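Local coordinates for protein 3-oxoadipate enol-lactonase (Burkholderia xenovorans, PDB 2XUA) that probably hydrolyses 3-oxoadipate enol-lactone to 3-oxoadipate, a step in the bacterial breakdown of catechol, at residues H15-G20 with T37-W42; P44-L49 with V55-T60; D152-R157 with D176-T181; A161-R166 with S246-A251. All coordinates share one frame; numbering follows the deposited sequence.

Interaction 1 of 4, residues H15-G20 with T37-W42; sequences HYRIDG and TDLSMW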
loop_
_atom_site.group_PDB
_atom_site.type_symbol
_atom_site.label_atom_id
_atom_site.label_comp_id
_atom_site.label_asym_id
_atom_site.label_seq_id
_atom_site.Cartn_x
_atom_site.Cartn_y
_atom_site.Cartn_z
ATOM N N HIS B 15 12.871 -5.428 -0.436
ATOM C CA HIS B 15 12.022 -4.826 -1.449
ATOM C C HIS B 15 12.321 -3.321 -1.500
ATOM O O HIS B 15 12.375 -2.639 -0.467
ATOM C CB HIS B 15 10.545 -5.123 -1.148
ATOM C CG HIS B 15 9.572 -4.358 -2.009
ATOM N ND1 HIS B 15 9.655 -4.313 -3.384
ATOM C CD2 HIS B 15 8.498 -3.602 -1.676
ATOM C CE1 HIS B 15 8.695 -3.544 -3.860
ATOM N NE2 HIS B 15 7.961 -3.118 -2.858
ATOM N N TYR B 16 12.527 -2.782 -2.690
ATOM C CA TYR B 16 12.760 -1.335 -2.787
ATOM C C TYR B 16 11.982 -0.681 -3.939
ATOM O O TYR B 16 11.461 -1.381 -4.837
ATOM C CB TYR B 16 14.283 -1.018 -2.922
ATOM C CG TYR B 16 14.890 -1.486 -4.227
ATOM C CD1 TYR B 16 14.920 -0.649 -5.359
ATOM C CD2 TYR B 16 15.438 -2.773 -4.330
ATOM C CE1 TYR B 16 15.456 -1.117 -6.597
ATOM C CE2 TYR B 16 15.975 -3.240 -5.535
ATOM C CZ TYR B 16 15.986 -2.409 -6.653
ATOM O OH TYR B 16 16.504 -2.880 -7.856
ATOM N N ARG B 17 11.987 0.639 -3.950
ATOM C CA ARG B 17 11.260 1.406 -4.993
ATOM C C ARG B 17 11.966 2.645 -5.324
ATOM O O ARG B 17 12.348 3.368 -4.417
ATOM C CB ARG B 17 9.844 1.714 -4.527
ATOM C CG ARG B 17 8.974 2.390 -5.564
ATOM C CD ARG B 17 7.484 2.205 -5.176
ATOM N NE ARG B 17 6.986 0.833 -5.414
ATOM C CZ ARG B 17 5.755 0.418 -5.132
ATOM N NH1 ARG B 17 4.883 1.224 -4.566
ATOM N NH2 ARG B 17 5.425 -0.820 -5.331
ATOM N N ILE B 18 12.126 2.918 -6.620
ATOM C CA ILE B 18 12.813 4.157 -7.059
ATOM C C ILE B 18 11.832 5.153 -7.794
ATOM O O ILE B 18 11.015 4.727 -8.634
ATOM C CB ILE B 18 14.001 3.818 -7.984
ATOM C CG1 ILE B 18 15.069 3.011 -7.233
ATOM C CG2 ILE B 18 14.624 5.102 -8.631
ATOM C CD1 ILE B 18 16.205 2.442 -8.105
ATOM N N ASP B 19 11.869 6.443 -7.463
ATOM C CA ASP B 19 11.113 7.430 -8.240
ATOM C C ASP B 19 12.042 8.567 -8.664
ATOM O O ASP B 19 13.111 8.733 -8.096
ATOM C CB ASP B 19 9.925 7.983 -7.422
ATOM C CG ASP B 19 8.904 6.927 -7.072
ATOM O OD1 ASP B 19 7.895 6.832 -7.829
ATOM O OD2 ASP B 19 9.089 6.209 -6.028
ATOM N N GLY B 20 11.608 9.356 -9.667
ATOM C CA GLY B 20 12.457 10.342 -10.304
ATOM C C GLY B 20 13.207 9.626 -11.439
ATOM O O GLY B 20 13.105 8.421 -11.603
ATOM N N THR B 37 5.416 -0.197 9.415
ATOM C CA THR B 37 4.937 0.422 8.156
ATOM C C THR B 37 5.690 -0.210 6.995
ATOM O O THR B 37 6.649 -0.937 7.195
ATOM C CB THR B 37 5.152 1.953 8.118
ATOM O OG1 THR B 37 6.553 2.214 8.117
ATOM C CG2 THR B 37 4.538 2.617 9.361
ATOM N N ASP B 38 5.275 0.097 5.783
ATOM C CA ASP B 38 6.077 -0.263 4.637
ATOM C C ASP B 38 6.288 0.986 3.808
ATOM O O ASP B 38 5.909 2.074 4.224
ATOM C CB ASP B 38 5.445 -1.400 3.839
ATOM C CG ASP B 38 4.220 -1.002 3.045
ATOM O OD1 ASP B 38 3.797 0.145 3.115
ATOM O OD2 ASP B 38 3.674 -1.864 2.310
ATOM N N LEU B 39 6.882 0.839 2.615
ATOM C CA LEU B 39 7.288 2.022 1.893
ATOM C C LEU B 39 6.165 2.899 1.350
ATOM O O LEU B 39 6.452 4.009 0.880
ATOM C CB LEU B 39 8.351 1.666 0.859
ATOM C CG LEU B 39 8.206 1.080 -0.561
ATOM C CD1 LEU B 39 8.894 -0.181 -0.801
ATOM C CD2 LEU B 39 6.902 1.232 -1.370
ATOM N N SER B 40 4.909 2.415 1.409
ATOM C CA SER B 40 3.738 3.228 1.045
ATOM C C SER B 40 3.542 4.402 1.977
ATOM O O SER B 40 2.850 5.399 1.634
ATOM C CB SER B 40 2.444 2.364 0.987
ATOM O OG SER B 40 2.015 1.906 2.301
HETATM N N MSE B 41 4.126 4.318 3.181
HETATM C CA MSE B 41 3.915 5.432 4.149
HETATM C C MSE B 41 4.484 6.760 3.648
HETATM O O MSE B 41 4.041 7.796 4.073
HETATM C CB MSE B 41 4.491 5.092 5.521
HETATM C CG MSE B 41 6.022 5.001 5.482
HETATM SE SE MSE B 41 6.679 5.352 7.255
HETATM C CE MSE B 41 6.391 7.270 7.397
ATOM N N TRP B 42 5.435 6.733 2.688
ATOM C CA TRP B 42 6.039 7.956 2.195
ATOM C C TRP B 42 5.338 8.445 0.921
ATOM O O TRP B 42 5.786 9.371 0.299
ATOM C CB TRP B 42 7.503 7.659 1.824
ATOM C CG TRP B 42 8.349 7.415 3.037
ATOM C CD1 TRP B 42 8.960 6.252 3.381
ATOM C CD2 TRP B 42 8.730 8.397 4.023
ATOM N NE1 TRP B 42 9.646 6.422 4.568
ATOM C CE2 TRP B 42 9.542 7.726 4.980
ATOM C CE3 TRP B 42 8.412 9.738 4.223
ATOM C CZ2 TRP B 42 10.079 8.365 6.114
ATOM C CZ3 TRP B 42 8.954 10.404 5.335
ATOM C CH2 TRP B 42 9.776 9.695 6.285
#

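Interaction 2 of 4, residues P44-L49 with V55-T60; sequences PQVAAL and VLRYDT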
loop_
_atom_site.group_PDB
_atom_site.type_symbol
_atom_site.label_atom_id
_atom_site.label_comp_id
_atom_site.label_asym_id
_atom_site.label_seq_id
_atom_site.Cartn_x
_atom_site.Cartn_y
_atom_site.Cartn_z
ATOM N N PRO B 44 2.883 10.327 0.319
ATOM C CA PRO B 44 2.571 11.794 0.144
ATOM C C PRO B 44 3.774 12.674 -0.185
ATOM O O PRO B 44 3.613 13.772 -0.711
ATOM C CB PRO B 44 1.939 12.210 1.502
ATOM C CG PRO B 44 1.316 10.866 2.032
ATOM C CD PRO B 44 2.529 9.891 1.673
ATOM N N GLN B 45 4.975 12.197 0.135
ATOM C CA GLN B 45 6.170 12.960 -0.174
ATOM C C GLN B 45 6.792 12.722 -1.587
ATOM O O GLN B 45 7.716 13.452 -2.008
ATOM C CB GLN B 45 7.242 12.668 0.893
ATOM C CG GLN B 45 7.040 13.447 2.220
ATOM C CD GLN B 45 5.797 12.978 2.979
ATOM O OE1 GLN B 45 4.941 13.789 3.423
ATOM N NE2 GLN B 45 5.673 11.667 3.121
ATOM N N VAL B 46 6.381 11.663 -2.245
ATOM C CA VAL B 46 7.136 11.197 -3.444
ATOM C C VAL B 46 7.173 12.213 -4.600
ATOM O O VAL B 46 8.228 12.518 -5.180
ATOM C CB VAL B 46 6.605 9.825 -3.900
ATOM C CG1 VAL B 46 7.196 9.450 -5.298
ATOM C CG2 VAL B 46 6.947 8.741 -2.782
ATOM N N ALA B 47 6.020 12.791 -4.862
ATOM C CA ALA B 47 5.861 13.778 -5.952
ATOM C C ALA B 47 6.787 14.984 -5.775
ATOM O O ALA B 47 7.549 15.311 -6.673
ATOM C CB ALA B 47 4.389 14.224 -6.078
ATOM N N ALA B 48 6.748 15.642 -4.618
ATOM C CA ALA B 48 7.577 16.781 -4.372
ATOM C C ALA B 48 9.064 16.423 -4.319
ATOM O O ALA B 48 9.893 17.210 -4.748
ATOM C CB ALA B 48 7.148 17.544 -3.075
ATOM N N LEU B 49 9.418 15.248 -3.814
ATOM C CA LEU B 49 10.826 14.918 -3.713
ATOM C C LEU B 49 11.423 14.530 -5.064
ATOM O O LEU B 49 12.552 14.857 -5.347
ATOM C CB LEU B 49 11.037 13.782 -2.724
ATOM C CG LEU B 49 10.909 14.119 -1.230
ATOM C CD1 LEU B 49 10.929 12.738 -0.549
ATOM C CD2 LEU B 49 12.073 14.999 -0.671
ATOM N N VAL B 55 14.683 9.322 -5.816
ATOM C CA VAL B 55 14.137 8.780 -4.585
ATOM C C VAL B 55 14.254 7.300 -4.448
ATOM O O VAL B 55 13.796 6.521 -5.301
ATOM C CB VAL B 55 12.659 9.181 -4.392
ATOM C CG1 VAL B 55 12.219 8.731 -2.969
ATOM C CG2 VAL B 55 12.507 10.741 -4.538
ATOM N N LEU B 56 14.863 6.869 -3.354
ATOM C CA LEU B 56 14.862 5.487 -2.989
ATOM C C LEU B 56 14.065 5.234 -1.724
ATOM O O LEU B 56 14.347 5.857 -0.659
ATOM C CB LEU B 56 16.323 5.036 -2.755
ATOM C CG LEU B 56 16.569 3.625 -2.282
ATOM C CD1 LEU B 56 15.957 2.620 -3.326
ATOM C CD2 LEU B 56 18.104 3.358 -2.087
ATOM N N ARG B 57 13.097 4.325 -1.830
ATOM C CA ARG B 57 12.368 3.809 -0.658
ATOM C C ARG B 57 12.606 2.322 -0.553
ATOM O O ARG B 57 12.904 1.654 -1.577
ATOM C CB ARG B 57 10.862 4.027 -0.844
ATOM C CG ARG B 57 10.474 5.480 -0.684
ATOM C CD ARG B 57 8.937 5.560 -0.931
ATOM N NE ARG B 57 8.666 5.538 -2.370
ATOM C CZ ARG B 57 7.470 5.238 -2.938
ATOM N NH1 ARG B 57 6.443 4.860 -2.212
ATOM N NH2 ARG B 57 7.288 5.333 -4.255
ATOM N N TYR B 58 12.416 1.757 0.641
ATOM C CA TYR B 58 12.612 0.342 0.787
ATOM C C TYR B 58 11.795 -0.142 1.982
ATOM O O TYR B 58 11.388 0.649 2.831
ATOM C CB TYR B 58 14.138 0.027 0.938
ATOM C CG TYR B 58 14.707 0.446 2.263
ATOM C CD1 TYR B 58 14.942 -0.497 3.285
ATOM C CD2 TYR B 58 15.057 1.764 2.503
ATOM C CE1 TYR B 58 15.446 -0.087 4.554
ATOM C CE2 TYR B 58 15.562 2.177 3.746
ATOM C CZ TYR B 58 15.725 1.245 4.760
ATOM O OH TYR B 58 16.230 1.652 5.959
ATOM N N ASP B 59 11.519 -1.434 1.999
ATOM C CA ASP B 59 10.908 -2.072 3.160
ATOM C C ASP B 59 12.031 -2.534 4.075
ATOM O O ASP B 59 12.860 -3.392 3.713
ATOM C CB ASP B 59 10.005 -3.223 2.733
ATOM C CG ASP B 59 8.675 -2.724 2.137
ATOM O OD1 ASP B 59 8.394 -1.545 2.269
ATOM O OD2 ASP B 59 7.890 -3.486 1.547
ATOM N N THR B 60 12.039 -1.970 5.273
ATOM C CA THR B 60 13.038 -2.381 6.286
ATOM C C THR B 60 12.953 -3.897 6.493
ATOM O O THR B 60 11.896 -4.495 6.358
ATOM C CB THR B 60 12.712 -1.631 7.599
ATOM O OG1 THR B 60 12.768 -0.212 7.372
ATOM C CG2 THR B 60 13.740 -2.001 8.746
#

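Interaction 3 of 4, residues D152-R157 with D176-T181; sequences DAVLPR and DVFVHT. With SHF (laevulinic acid), chain C.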
loop_
_atom_site.group_PDB
_atom_site.type_symbol
_atom_site.label_atom_id
_atom_site.label_comp_id
_atom_site.label_asym_id
_atom_site.label_seq_id
_atom_site.Cartn_x
_atom_site.Cartn_y
_atom_site.Cartn_z
ATOM N N ASP B 152 -4.377 -2.225 17.985
ATOM C CA ASP B 152 -5.357 -1.381 18.714
ATOM C C ASP B 152 -4.639 -0.493 19.731
ATOM O O ASP B 152 -5.111 0.600 20.066
ATOM C CB ASP B 152 -6.446 -2.184 19.431
ATOM C CG ASP B 152 -7.332 -2.998 18.473
ATOM O OD1 ASP B 152 -7.819 -2.468 17.415
ATOM O OD2 ASP B 152 -7.548 -4.194 18.825
ATOM N N ALA B 153 -3.494 -0.955 20.214
ATOM C CA ALA B 153 -2.707 -0.202 21.165
ATOM C C ALA B 153 -1.792 0.770 20.463
ATOM O O ALA B 153 -1.588 1.877 20.945
ATOM C CB ALA B 153 -1.872 -1.138 22.042
ATOM N N VAL B 154 -1.225 0.350 19.332
ATOM C CA VAL B 154 -0.166 1.150 18.659
ATOM C C VAL B 154 -0.696 2.270 17.800
ATOM O O VAL B 154 -0.211 3.400 17.890
ATOM C CB VAL B 154 0.859 0.277 17.865
ATOM C CG1 VAL B 154 1.823 1.166 17.035
ATOM C CG2 VAL B 154 1.595 -0.619 18.837
ATOM N N LEU B 155 -1.700 1.979 16.987
ATOM C CA LEU B 155 -2.229 2.983 16.019
ATOM C C LEU B 155 -2.688 4.303 16.587
ATOM O O LEU B 155 -2.467 5.346 15.993
ATOM C CB LEU B 155 -3.337 2.377 15.141
ATOM C CG LEU B 155 -2.832 1.629 13.898
ATOM C CD1 LEU B 155 -1.462 0.998 14.051
ATOM C CD2 LEU B 155 -3.853 0.565 13.434
ATOM N N PRO B 156 -3.352 4.275 17.744
ATOM C CA PRO B 156 -3.735 5.540 18.322
ATOM C C PRO B 156 -2.541 6.361 18.730
ATOM O O PRO B 156 -2.691 7.568 18.940
ATOM C CB PRO B 156 -4.564 5.134 19.564
ATOM C CG PRO B 156 -5.127 3.785 19.144
ATOM C CD PRO B 156 -3.907 3.150 18.507
ATOM N N ARG B 157 -1.364 5.749 18.851
ATOM C CA ARG B 157 -0.180 6.563 19.169
ATOM C C ARG B 157 0.380 7.287 17.938
ATOM O O ARG B 157 1.312 8.090 18.061
ATOM C CB ARG B 157 0.902 5.685 19.813
ATOM C CG ARG B 157 0.494 5.261 21.255
ATOM C CD ARG B 157 1.262 3.998 21.694
ATOM N NE ARG B 157 2.710 4.217 21.840
ATOM C CZ ARG B 157 3.295 4.990 22.777
ATOM N NH1 ARG B 157 2.561 5.677 23.675
ATOM N NH2 ARG B 157 4.630 5.081 22.808
ATOM N N ASP B 176 -3.786 -1.847 7.574
ATOM C CA ASP B 176 -3.643 -3.120 6.822
ATOM C C ASP B 176 -2.187 -3.488 6.745
ATOM O O ASP B 176 -1.828 -4.667 6.872
ATOM C CB ASP B 176 -4.258 -3.047 5.406
ATOM C CG ASP B 176 -4.446 -4.435 4.751
ATOM O OD1 ASP B 176 -4.950 -5.344 5.426
ATOM O OD2 ASP B 176 -4.078 -4.618 3.549
ATOM N N VAL B 177 -1.327 -2.505 6.548
ATOM C CA VAL B 177 0.119 -2.801 6.445
ATOM C C VAL B 177 0.646 -3.241 7.812
ATOM O O VAL B 177 1.398 -4.244 7.940
ATOM C CB VAL B 177 0.876 -1.535 5.993
ATOM C CG1 VAL B 177 2.403 -1.721 6.137
ATOM C CG2 VAL B 177 0.454 -1.208 4.514
ATOM N N PHE B 178 0.217 -2.517 8.841
ATOM C CA PHE B 178 0.676 -2.858 10.211
ATOM C C PHE B 178 0.278 -4.313 10.549
ATOM O O PHE B 178 1.130 -5.134 10.864
ATOM C CB PHE B 178 0.079 -1.855 11.193
ATOM C CG PHE B 178 0.548 -2.064 12.591
ATOM C CD1 PHE B 178 1.641 -1.371 13.063
ATOM C CD2 PHE B 178 -0.065 -3.016 13.412
ATOM C CE1 PHE B 178 2.080 -1.558 14.398
ATOM C CE2 PHE B 178 0.405 -3.245 14.738
ATOM C CZ PHE B 178 1.473 -2.521 15.201
ATOM N N VAL B 179 -0.994 -4.672 10.367
ATOM C CA VAL B 179 -1.443 -5.972 10.831
ATOM C C VAL B 179 -0.913 -7.129 10.013
ATOM O O VAL B 179 -0.987 -8.244 10.488
ATOM C CB VAL B 179 -2.988 -6.099 11.089
ATOM C CG1 VAL B 179 -3.440 -5.018 12.011
ATOM C CG2 VAL B 179 -3.780 -6.060 9.765
ATOM N N HIS B 180 -0.391 -6.867 8.805
ATOM C CA HIS B 180 0.179 -7.914 8.000
ATOM C C HIS B 180 1.692 -7.932 8.060
ATOM O O HIS B 180 2.333 -8.731 7.364
ATOM C CB HIS B 180 -0.366 -7.830 6.574
ATOM C CG HIS B 180 -1.770 -8.346 6.512
ATOM N ND1 HIS B 180 -2.044 -9.687 6.369
ATOM C CD2 HIS B 180 -2.958 -7.733 6.724
ATOM C CE1 HIS B 180 -3.352 -9.867 6.453
ATOM N NE2 HIS B 180 -3.926 -8.699 6.677
ATOM N N THR B 181 2.259 -7.115 8.955
ATOM C CA THR B 181 3.725 -7.164 9.190
ATOM C C THR B 181 4.074 -8.498 9.831
ATOM O O THR B 181 3.384 -8.933 10.765
ATOM C CB THR B 181 4.172 -5.993 10.073
ATOM O OG1 THR B 181 3.876 -4.785 9.344
ATOM C CG2 THR B 181 5.705 -5.968 10.290
HETATM C C4 SHF C . 5.544 1.141 16.147
HETATM C C5 SHF C . 5.962 2.079 15.007
HETATM C C3 SHF C . 5.776 1.557 17.609
HETATM C C2 SHF C . 5.904 3.065 17.949
HETATM C C1 SHF C . 5.531 3.373 19.460
HETATM O O4 SHF C . 4.976 0.064 15.886
HETATM O O1 SHF C . 4.361 3.769 19.619
HETATM O OH1 SHF C . 6.392 3.310 20.402
#

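Interaction 4 of 4, residues A161-R166 with S246-A251; sequences ADYMER and SNIERA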
loop_
_atom_site.group_PDB
_atom_site.type_symbol
_atom_site.label_atom_id
_atom_site.label_comp_id
_atom_site.label_asym_id
_atom_site.label_seq_id
_atom_site.Cartn_x
_atom_site.Cartn_y
_atom_site.Cartn_z
ATOM N N ALA B 161 -6.564 11.753 17.698
ATOM C CA ALA B 161 -7.951 11.262 17.629
ATOM C C ALA B 161 -8.718 11.922 16.489
ATOM O O ALA B 161 -9.514 11.274 15.783
ATOM C CB ALA B 161 -8.706 11.525 18.972
ATOM N N ASP B 162 -8.513 13.209 16.318
ATOM C CA ASP B 162 -9.315 13.924 15.345
ATOM C C ASP B 162 -8.930 13.476 13.926
ATOM O O ASP B 162 -9.789 13.314 13.074
ATOM C CB ASP B 162 -9.028 15.409 15.457
ATOM C CG ASP B 162 -9.749 16.242 14.381
ATOM O OD1 ASP B 162 -10.993 16.110 14.198
ATOM O OD2 ASP B 162 -9.058 17.039 13.726
ATOM N N TYR B 163 -7.637 13.335 13.659
ATOM C CA TYR B 163 -7.221 12.904 12.311
ATOM C C TYR B 163 -7.795 11.541 12.058
ATOM O O TYR B 163 -8.218 11.248 10.942
ATOM C CB TYR B 163 -5.695 12.849 12.201
ATOM C CG TYR B 163 -5.237 12.417 10.816
ATOM C CD1 TYR B 163 -5.050 13.341 9.835
ATOM C CD2 TYR B 163 -5.019 11.085 10.517
ATOM C CE1 TYR B 163 -4.687 12.958 8.539
ATOM C CE2 TYR B 163 -4.682 10.687 9.236
ATOM C CZ TYR B 163 -4.501 11.651 8.260
ATOM O OH TYR B 163 -4.150 11.305 6.997
HETATM N N MSE B 164 -7.753 10.671 13.078
HETATM C CA MSE B 164 -8.221 9.328 12.862
HETATM C C MSE B 164 -9.706 9.315 12.539
HETATM O O MSE B 164 -10.153 8.635 11.607
HETATM C CB MSE B 164 -7.931 8.475 14.087
HETATM C CG MSE B 164 -6.485 8.166 14.186
HETATM SE SE MSE B 164 -6.208 6.761 15.502
HETATM C CE MSE B 164 -7.064 7.623 17.026
ATOM N N GLU B 165 -10.452 10.115 13.285
ATOM C CA GLU B 165 -11.908 10.249 13.036
ATOM C C GLU B 165 -12.165 10.777 11.595
ATOM O O GLU B 165 -12.957 10.209 10.886
ATOM C CB GLU B 165 -12.594 11.058 14.181
ATOM C CG GLU B 165 -13.108 12.485 13.834
ATOM C CD GLU B 165 -14.391 12.470 12.972
ATOM O OE1 GLU B 165 -15.304 11.620 13.227
ATOM O OE2 GLU B 165 -14.473 13.304 12.029
ATOM N N ARG B 166 -11.433 11.799 11.174
ATOM C CA ARG B 166 -11.614 12.450 9.874
ATOM C C ARG B 166 -11.125 11.589 8.696
ATOM O O ARG B 166 -11.617 11.749 7.558
ATOM C CB ARG B 166 -10.870 13.809 9.839
ATOM C CG ARG B 166 -11.500 15.023 10.606
ATOM C CD ARG B 166 -10.353 16.141 10.814
ATOM N NE ARG B 166 -9.506 16.105 9.645
ATOM C CZ ARG B 166 -8.187 16.239 9.570
ATOM N NH1 ARG B 166 -7.414 16.487 10.626
ATOM N NH2 ARG B 166 -7.653 16.129 8.363
ATOM N N SER B 246 3.876 12.073 11.386
ATOM C CA SER B 246 3.618 13.460 10.996
ATOM C C SER B 246 3.680 13.722 9.501
ATOM O O SER B 246 3.102 14.696 9.013
ATOM C CB SER B 246 4.559 14.437 11.733
ATOM O OG SER B 246 5.882 14.383 11.268
ATOM N N ASN B 247 4.400 12.872 8.779
ATOM C CA ASN B 247 4.458 13.061 7.301
ATOM C C ASN B 247 3.112 12.708 6.628
ATOM O O ASN B 247 2.876 13.045 5.454
ATOM C CB ASN B 247 5.549 12.165 6.700
ATOM C CG ASN B 247 5.153 10.725 6.718
ATOM O OD1 ASN B 247 4.934 10.167 7.797
ATOM N ND2 ASN B 247 4.992 10.111 5.519
ATOM N N ILE B 248 2.269 11.971 7.336
ATOM C CA ILE B 248 0.884 11.754 6.930
ATOM C C ILE B 248 -0.105 12.761 7.477
ATOM O O ILE B 248 -0.808 13.428 6.718
ATOM C CB ILE B 248 0.442 10.341 7.238
ATOM C CG1 ILE B 248 1.154 9.435 6.255
ATOM C CG2 ILE B 248 -1.091 10.160 6.953
ATOM C CD1 ILE B 248 0.935 7.984 6.541
ATOM N N GLU B 249 -0.166 12.881 8.800
ATOM C CA GLU B 249 -1.086 13.832 9.399
ATOM C C GLU B 249 -0.860 15.295 8.957
ATOM O O GLU B 249 -1.812 16.023 8.772
ATOM C CB GLU B 249 -1.129 13.654 10.949
ATOM C CG GLU B 249 -2.112 14.663 11.598
ATOM C CD GLU B 249 -2.582 14.180 12.991
ATOM O OE1 GLU B 249 -2.198 13.025 13.378
ATOM O OE2 GLU B 249 -3.316 14.954 13.667
ATOM N N ARG B 250 0.385 15.755 8.823
ATOM C CA ARG B 250 0.637 17.079 8.345
ATOM C C ARG B 250 1.510 16.940 7.133
ATOM O O ARG B 250 2.611 17.539 7.076
ATOM C CB ARG B 250 1.496 17.860 9.325
ATOM C CG ARG B 250 0.887 18.332 10.578
ATOM C CD ARG B 250 -0.495 18.647 10.479
ATOM N NE ARG B 250 -0.681 20.062 10.468
ATOM C CZ ARG B 250 -1.674 20.698 11.085
ATOM N NH1 ARG B 250 -2.600 20.045 11.771
ATOM N NH2 ARG B 250 -1.737 22.026 10.993
ATOM N N ALA B 251 1.038 16.186 6.148
ATOM C CA ALA B 251 1.814 15.911 4.913
ATOM C C ALA B 251 2.349 17.140 4.236
ATOM O O ALA B 251 3.530 17.246 3.947
ATOM C CB ALA B 251 0.969 15.086 3.956
HETATM O O HOH W 1 -4.862 16.614 12.302
HETATM O O HOH W 2 -4.438 16.435 7.868
#

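Interaction 1 of 4, residues H15-G20 with T37-W42
L39 divides its two methyls between H15 and R17, which leave the same side of strand 15-19. CD1 goes to the histidine, lying 3.6 Å from CD2 of H15 at an oblique angle to the ring. CD2 turns to the arginine and settles over one face of the R17 guanidinium, 3.8 Å from NH1 of that residue. The fork of a leucine suits this place because it can touch two flat groups at once. Its CG stands between the backbone N and the carbonyl carbon (chi1 82°), a less usual setting that, with chi2 at -122°, turns both methyls toward the strand. R17 meets it with a chain that runs out from the strand and then bends at chi3 (-74°), which brings the flat group against the methyl. Their polar atoms are bound outside the segments: ND1 of H15 bonds to the carbonyl of P5, and NH1 of R17 forms a salt bridge with D176 of the second subunit. L39 is held by its backbone as well, N to OD1 of D59 and O to NH1 of R57. Just before it, D38 OD1 takes two donors. S40 OG meets D38 OD1 on the carboxylate's syn lone pair at 2.6 Å, whereas S40 N reaches D38 OD1 from above the carboxylate plane at 3.0 Å. A short aspartate carboxylate is well suited to closing such a turn, and M41 N adds a 3.0 Å bond to D38 O. The result is an Asx turn opening a 3-10 segment, set against a strand of the alpha/beta-hydrolase sheet in the loop ahead of helix 43-52.

Interaction 2 of 4, residues P44-L49 with V55-T60
NH2 of R57, whose guanidinium lies under V46, is gripped by two carboxylates: D19 of the same chain and D176 of the second subunit, each in a salt bridge. V46 adds no polar bond to this. Its CG2 methyl sits above the middle of the guanidinium plane, 3.5 Å from CZ of R57, and touches the flat group over its face while its nitrogens serve the acids and the carbonyl of L39. Two torsions set this up: V46 CG2 lies beside its backbone N, anti to the carbonyl carbon, and the R57 chain, extended at chi2, bends at chi3 (-79°) to lay its end flat beneath the helix. One turn further along, the contact becomes purely hydrocarbon, with L49 CB 3.8 Å from V55 CG2. Beta-branched V46 and V55 present methyls close to their backbones, which suits the short gap where helix 43-52 packs on strand 54-58 within the beta-alpha-beta unit begun by strand 28-32. A methyl is thus placed over the face of a cation whose charge is balanced by acids from two chains. Across these two segments the contact is one of van der Waals packing, and its low-polarity cover would be expected to strengthen the arginine's pairing with those outside acids.

Interaction 3 of 4, residues D152-R157 with D176-T181
V154 meets F178 where two helices of the cap domain, which covers the active-site side of this alpha/beta hydrolase, come together over the bound laevulinic acid. The valine fits because both its methyls find work: CG1 lies 3.8 Å from F178 CE1 and 3.5 Å from O4 of the ligand, while CG2 stands 4.1 Å from F178 CZ. L155 follows and touches the ring differently. Its CD1 rests over one face, offset toward the rim, as a CH-pi contact 4.1 Å from the F178 ring centroid and 18° off the normal. The phenylalanine reaches both of them because its CG is anti to the backbone N (chi1 -177°), which carries the ring away from helix 168-179. A flat aromatic here offers its face to leucine and its edge to the ligand, whose ketone O4 lies near the ring plane, 3.6 Å from CE1 of F178. R157, last of the segment, leaves the protein contact and turns to the other end of the ligand, where a long cationic chain can meet a carboxylate. With chi3 at 66° the chain folds round. NH2 makes a weak bond to OH1, and R157 NE donates to O1 of the ligand at 2.8 Å.

Interaction 4 of 4, residues A161-R166 with S246-A251
Y163 packs its ring against E249 and I248. E249 CA lies over one ring face, a CH-pi contact 4.2 Å from the Y163 centroid and 26° off the normal. The glutamate chain then runs back along the tyrosine in the opposite direction, its CG 3.7 Å from CD1 of Y163 and its CD 3.5 Å from CB of Y163. Both residues hold CG anti to the backbone N (chi1 near 180° in each), which is what lets two extended side chains slide past one another, and ring and carboxylate planes end 23° apart. A tyrosine suits the site by offering a broad face, a glutamate by supplying a hydrocarbon stem before its charge. At the far end of the ring I248 crosses at about a right angle, its CG2 3.3 Å from OH of Y163. F159 meets the tyrosine ring too.

The polar links between the segments run through two waters. The strongest partner of E249 OE2 is the T160 hydroxyl, just ahead of helix 161-166. Water 1 donates to E249 OE2 at 2.6 Å and weakly accepts from R166 NH1, while water 2 donates to the main-chain O of E249 at 2.8 Å and accepts from R166 NH2. R166, which also touches a crystal neighbour, pairs with D162 OD2 one helical turn back.

Helix 161-166, from the cap, is thus docked on helix 246-249, which closely follows H244, a residue whose placement fits the histidine of the Ser-His-Asp triad familiar in alpha/beta hydrolases.

Interactions 1 and 2 are neighbours, their centres about 5 Å apart, because strands 12-19 and 54-58 pair in the sheet, with R17 N 2.7 Å from R57 O. Interactions 3 and 4 belong to the cap and its seat on the core; their centres lie about 15 Å apart, and P156 CA touches M164 SE at 3.9 Å. The two groups meet partly through the loop 37-42, where D38 N lies 3.4 Å from V177 CG1 and M41 O 2.9 Å from N247 ND2, a probable hydrogen bond, and partly where P44 CB lies 3.9 Å from A251 CB. Interaction 3 holds the ligand itself, whereas the I248 side chain of interaction 4 stays about 11 Å from it. Across the dimer, helix 168-179 of interaction 3 reaches the arginines of interactions 1 and 2.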